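Local coordinates for WbbM protein (Klebsiella pneumoniae, PDB 6U4B), which polymerises O-antigen as a trimeric, bifunctional glycosyltransferase that carries magnesium, probably by sugar transfer at two separate modules, at residues A[100-103]-A[104-107]; A[326-329]-A[330-333]. All coordinates share one frame; numbering follows the deposited sequence.

Interaction 1 of 2, residues A[100-103]-A[104-107]; sequences FMHY and RRHL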
loop_
_atom_site.group_PDB
_atom_site.type_symbol
_atom_site.label_atom_id
_atom_site.label_comp_id
_atom_site.label_asym_id
_atom_site.label_seq_id
_atom_site.Cartn_x
_atom_site.Cartn_y
_atom_site.Cartn_z
ATOM N N PHE A 100 -19.542 1.710 -47.497
ATOM C CA PHE A 100 -19.443 0.824 -46.347
ATOM C C PHE A 100 -19.715 -0.605 -46.788
ATOM O O PHE A 100 -20.673 -0.864 -47.520
ATOM C CB PHE A 100 -20.429 1.217 -45.238
ATOM C CG PHE A 100 -20.252 2.621 -44.744
ATOM C CD1 PHE A 100 -20.952 3.662 -45.324
ATOM C CD2 PHE A 100 -19.385 2.899 -43.701
ATOM C CE1 PHE A 100 -20.791 4.958 -44.873
ATOM C CE2 PHE A 100 -19.218 4.191 -43.244
ATOM C CZ PHE A 100 -19.922 5.223 -43.831
ATOM N N MET A 101 -18.863 -1.524 -46.339
ATOM C CA MET A 101 -19.023 -2.945 -46.605
ATOM C C MET A 101 -18.756 -3.715 -45.320
ATOM O O MET A 101 -18.181 -3.187 -44.366
ATOM C CB MET A 101 -18.083 -3.420 -47.724
ATOM C CG MET A 101 -18.286 -2.701 -49.054
ATOM S SD MET A 101 -17.354 -3.385 -50.447
ATOM C CE MET A 101 -15.667 -3.072 -49.938
ATOM N N HIS A 102 -19.202 -4.967 -45.294
ATOM C CA HIS A 102 -18.915 -5.842 -44.168
ATOM C C HIS A 102 -17.480 -6.360 -44.271
ATOM O O HIS A 102 -16.766 -6.094 -45.240
ATOM C CB HIS A 102 -19.922 -6.988 -44.115
ATOM C CG HIS A 102 -21.348 -6.534 -44.128
ATOM N ND1 HIS A 102 -21.924 -5.862 -43.071
ATOM C CD2 HIS A 102 -22.311 -6.644 -45.074
ATOM C CE1 HIS A 102 -23.182 -5.581 -43.364
ATOM N NE2 HIS A 102 -23.442 -6.046 -44.573
ATOM N N TYR A 103 -17.040 -7.108 -43.256
ATOM C CA TYR A 103 -15.671 -7.607 -43.241
ATOM C C TYR A 103 -15.510 -8.911 -44.010
ATOM O O TYR A 103 -14.410 -9.193 -44.496
ATOM C CB TYR A 103 -15.162 -7.787 -41.799
ATOM C CG TYR A 103 -15.718 -8.971 -41.036
ATOM C CD1 TYR A 103 -14.998 -10.156 -40.934
ATOM C CD2 TYR A 103 -16.947 -8.895 -40.389
ATOM C CE1 TYR A 103 -15.490 -11.237 -40.224
ATOM C CE2 TYR A 103 -17.452 -9.978 -39.674
ATOM C CZ TYR A 103 -16.718 -11.145 -39.599
ATOM O OH TYR A 103 -17.213 -12.219 -38.893
ATOM N N ARG A 104 -16.570 -9.710 -44.141
ATOM C CA ARG A 104 -16.529 -10.900 -44.982
ATOM C C ARG A 104 -17.578 -10.864 -46.089
ATOM O O ARG A 104 -17.780 -11.871 -46.774
ATOM C CB ARG A 104 -16.692 -12.163 -44.133
ATOM C CG ARG A 104 -15.382 -12.704 -43.598
ATOM C CD ARG A 104 -15.598 -13.724 -42.496
ATOM N NE ARG A 104 -16.292 -14.921 -42.954
ATOM C CZ ARG A 104 -16.539 -15.973 -42.180
ATOM N NH1 ARG A 104 -17.175 -17.028 -42.672
ATOM N NH2 ARG A 104 -16.147 -15.967 -40.914
ATOM N N ARG A 105 -18.260 -9.735 -46.268
ATOM C CA ARG A 105 -19.231 -9.556 -47.341
ATOM C C ARG A 105 -18.950 -8.222 -48.011
ATOM O O ARG A 105 -18.929 -7.182 -47.344
ATOM C CB ARG A 105 -20.667 -9.608 -46.810
ATOM C CG ARG A 105 -21.095 -10.975 -46.306
ATOM C CD ARG A 105 -22.326 -10.868 -45.424
ATOM N NE ARG A 105 -22.906 -12.173 -45.119
ATOM C CZ ARG A 105 -22.576 -12.916 -44.066
ATOM N NH1 ARG A 105 -21.659 -12.489 -43.207
ATOM N NH2 ARG A 105 -23.164 -14.089 -43.874
ATOM N N HIS A 106 -18.720 -8.251 -49.319
ATOM C CA HIS A 106 -18.309 -7.074 -50.069
ATOM C C HIS A 106 -19.179 -6.934 -51.313
ATOM O O HIS A 106 -20.073 -7.745 -51.572
ATOM C CB HIS A 106 -16.822 -7.161 -50.442
ATOM C CG HIS A 106 -15.918 -7.361 -49.266
ATOM N ND1 HIS A 106 -15.025 -8.407 -49.183
ATOM C CD2 HIS A 106 -15.769 -6.648 -48.124
ATOM C CE1 HIS A 106 -14.367 -8.331 -48.039
ATOM N NE2 HIS A 106 -14.799 -7.273 -47.379
ATOM N N LEU A 107 -18.902 -5.893 -52.094
ATOM C CA LEU A 107 -19.598 -5.644 -53.347
ATOM C C LEU A 107 -18.682 -5.966 -54.520
ATOM O O LEU A 107 -17.470 -5.732 -54.460
ATOM C CB LEU A 107 -20.062 -4.192 -53.437
ATOM C CG LEU A 107 -21.087 -3.711 -52.409
ATOM C CD1 LEU A 107 -21.164 -2.194 -52.438
ATOM C CD2 LEU A 107 -22.449 -4.325 -52.676
HETATM O O HOH W 1 -12.611 -6.778 -45.365
#
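His102 and Arg105 stand 4.9 Å apart at their CA atoms where the chain leaves strand 97-102 and reverses through Tyr103 and Arg104, which sets Met101 against His106 on the returning chain. With CG beside the backbone N (chi1 -59°) and the chain extended at chi2, Met101 SD reaches Leu107, whose backbone N gives it a weak hydrogen bond of 3.4 Å. The same sulfur touches CB of His106, and further up the chain Met101 CB sits at the edge of the imidazole, near its plane, 4.0 Å from His106 CD2. That ring also closes on the turn: His106 CD2 comes within 3.1 Å of His102 O, and a water joins His106 NE2 (3.0 Å from the water oxygen) to Tyr103 O, to which it donates. With ND1 bonded to Tyr132 OH, both ring nitrogens have partners, which fixes the rotation of the imidazole.

On the turn itself, Tyr103 and Arg104 run side by side in the same direction. CG of Tyr103 lies between its own backbone N and carbonyl carbon (chi1 74°), and the phenol is thereby laid along the aliphatic part of Arg104: Arg104 CB is over one face of the Tyr103 ring, offset toward the rim, and Arg104 CD is 3.4 Å from Tyr103 CE1. The phenol and guanidinium planes are almost perpendicular, yet Tyr103 OH hydrogen-bonds and Arg104 NH2 forms a salt bridge to Glu288, while Arg104 NE bonds to Val285 O. His102 meets Arg105 by carbon contact, its CD2 3.8 Å from Arg105 CB, while its ND1 bonds to Glu81. The reversal hands the chain from one neighbour to another: strand 97-102 runs between strands 29-35 (parallel) and 216-219 (antiparallel), whereas Arg104 and His106 bond to Val285 and Thr283, and Leu107 packs on Leu280 of strand 277-285.

Interaction 2 of 2, residues A[326-329]-A[330-333]; sequences HADK and NKNY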
loop_
_atom_site.group_PDB
_atom_site.type_symbol
_atom_site.label_atom_id
_atom_site.label_comp_id
_atom_site.label_asym_id
_atom_site.label_seq_id
_atom_site.Cartn_x
_atom_site.Cartn_y
_atom_site.Cartn_z
ATOM N N HIS A 326 10.020 -0.986 -12.116
ATOM C CA HIS A 326 11.410 -0.839 -12.525
ATOM C C HIS A 326 11.550 -0.089 -13.844
ATOM O O HIS A 326 12.620 -0.120 -14.457
ATOM C CB HIS A 326 12.082 -2.212 -12.615
ATOM C CG HIS A 326 12.186 -2.916 -11.298
ATOM N ND1 HIS A 326 13.217 -2.685 -10.411
ATOM C CD2 HIS A 326 11.386 -3.839 -10.712
ATOM C CE1 HIS A 326 13.050 -3.439 -9.339
ATOM N NE2 HIS A 326 11.946 -4.147 -9.496
ATOM N N ALA A 327 10.494 0.592 -14.284
ATOM C CA ALA A 327 10.531 1.315 -15.546
ATOM C C ALA A 327 11.327 2.606 -15.412
ATOM O O ALA A 327 11.302 3.268 -14.370
ATOM C CB ALA A 327 9.109 1.627 -16.015
ATOM N N ASP A 328 12.040 2.963 -16.479
ATOM C CA ASP A 328 12.726 4.245 -16.544
ATOM C C ASP A 328 11.711 5.338 -16.848
ATOM O O ASP A 328 10.904 5.205 -17.774
ATOM C CB ASP A 328 13.819 4.211 -17.613
ATOM C CG ASP A 328 14.582 5.527 -17.727
ATOM O OD1 ASP A 328 14.328 6.459 -16.932
ATOM O OD2 ASP A 328 15.447 5.626 -18.623
ATOM N N LYS A 329 11.751 6.419 -16.064
ATOM C CA LYS A 329 10.800 7.509 -16.261
ATOM C C LYS A 329 10.972 8.162 -17.626
ATOM O O LYS A 329 10.003 8.686 -18.189
ATOM C CB LYS A 329 10.947 8.550 -15.149
ATOM C CG LYS A 329 12.272 9.302 -15.149
ATOM C CD LYS A 329 12.284 10.389 -14.081
ATOM C CE LYS A 329 13.625 11.109 -14.016
ATOM N NZ LYS A 329 13.901 11.919 -15.235
ATOM N N ASN A 330 12.183 8.132 -18.177
ATOM C CA ASN A 330 12.475 8.742 -19.466
ATOM C C ASN A 330 12.333 7.768 -20.630
ATOM O O ASN A 330 12.794 8.072 -21.736
ATOM C CB ASN A 330 13.884 9.342 -19.454
ATOM C CG ASN A 330 13.959 10.634 -18.663
ATOM O OD1 ASN A 330 12.964 11.086 -18.093
ATOM N ND2 ASN A 330 15.142 11.233 -18.620
ATOM N N LYS A 331 11.712 6.613 -20.411
ATOM C CA LYS A 331 11.442 5.653 -21.469
ATOM C C LYS A 331 9.947 5.377 -21.544
ATOM O O LYS A 331 9.204 5.590 -20.581
ATOM C CB LYS A 331 12.195 4.333 -21.246
ATOM C CG LYS A 331 13.707 4.439 -21.326
ATOM C CD LYS A 331 14.345 3.068 -21.163
ATOM C CE LYS A 331 15.855 3.170 -21.015
ATOM N NZ LYS A 331 16.473 1.844 -20.745
ATOM N N ASN A 332 9.515 4.902 -22.708
ATOM C CA ASN A 332 8.148 4.458 -22.922
ATOM C C ASN A 332 8.122 2.940 -23.028
ATOM O O ASN A 332 9.097 2.314 -23.454
ATOM C CB ASN A 332 7.552 5.085 -24.182
ATOM C CG ASN A 332 7.504 6.594 -24.112
ATOM O OD1 ASN A 332 7.349 7.171 -23.036
ATOM N ND2 ASN A 332 7.640 7.246 -25.261
ATOM N N TYR A 333 7.000 2.346 -22.627
ATOM C CA TYR A 333 6.871 0.896 -22.568
ATOM C C TYR A 333 5.575 0.483 -23.249
ATOM O O TYR A 333 4.486 0.867 -22.810
ATOM C CB TYR A 333 6.922 0.400 -21.120
ATOM C CG TYR A 333 8.266 0.640 -20.462
ATOM C CD1 TYR A 333 9.196 -0.385 -20.338
ATOM C CD2 TYR A 333 8.608 1.899 -19.977
ATOM C CE1 TYR A 333 10.427 -0.164 -19.742
ATOM C CE2 TYR A 333 9.835 2.129 -19.387
ATOM C CZ TYR A 333 10.740 1.095 -19.268
ATOM O OH TYR A 333 11.960 1.327 -18.675
HETATM O O HOH W 2 9.046 8.917 -21.328
#
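Tyr333 closes this turn on Asp328: its OH accepts a nearly straight hydrogen bond (171°) from Asp328 N, 2.7 Å away, while one face of its ring takes the methyl of Ala327, whose CB is 3.5 Å from Tyr333 CE2. Asp328 is the first residue of a type I beta turn, in which Lys331 N bonds to Asp328 O at 3.1 Å. Its carboxylate adds an Asx turn. With CG anti to the backbone N (chi1 -180°), OD1 folds over the turn and accepts Asn330 N at 3.0 Å, approached from well above the carboxylate plane. On the exposed crest, Lys329 curls at its end to bring NZ to Asn330 OD1, 3.1 Å away. The methylenes of Lys331 cross Asp328 at about a right angle, and its NZ forms a salt bridge with Asp414. That aspartate also bonds to Tyr333 OH, and so probably positions the phenol that holds Asp328 N. The turn connects helix 313-325 to strand 333-340 in a beta-alpha-beta crossover from strand 302-309; the strand it enters runs parallel to both strands 302-309 and 360-366.

Both interactions are local turns at the margins of central sheets, but they belong to different halves of the protein: interaction 1 to the DUF4422 region, interaction 2 to the family 8 glycosyltransferase region. Their centres are 42 Å apart, on opposite sides of the chain's centre, and they share no element. Interaction 1 leaves a strand and is partly buried; thioether, imidazole and aliphatic packing predominates, with one weak bond to sulfur and a bridging water. Interaction 2 leads into a strand at the surface and relies on direct hydrogen bonds from backbone amides, with charged chains on its outer side. Neither turn lies near the magnesium-binding residues, and neither touches another subunit of the trimer.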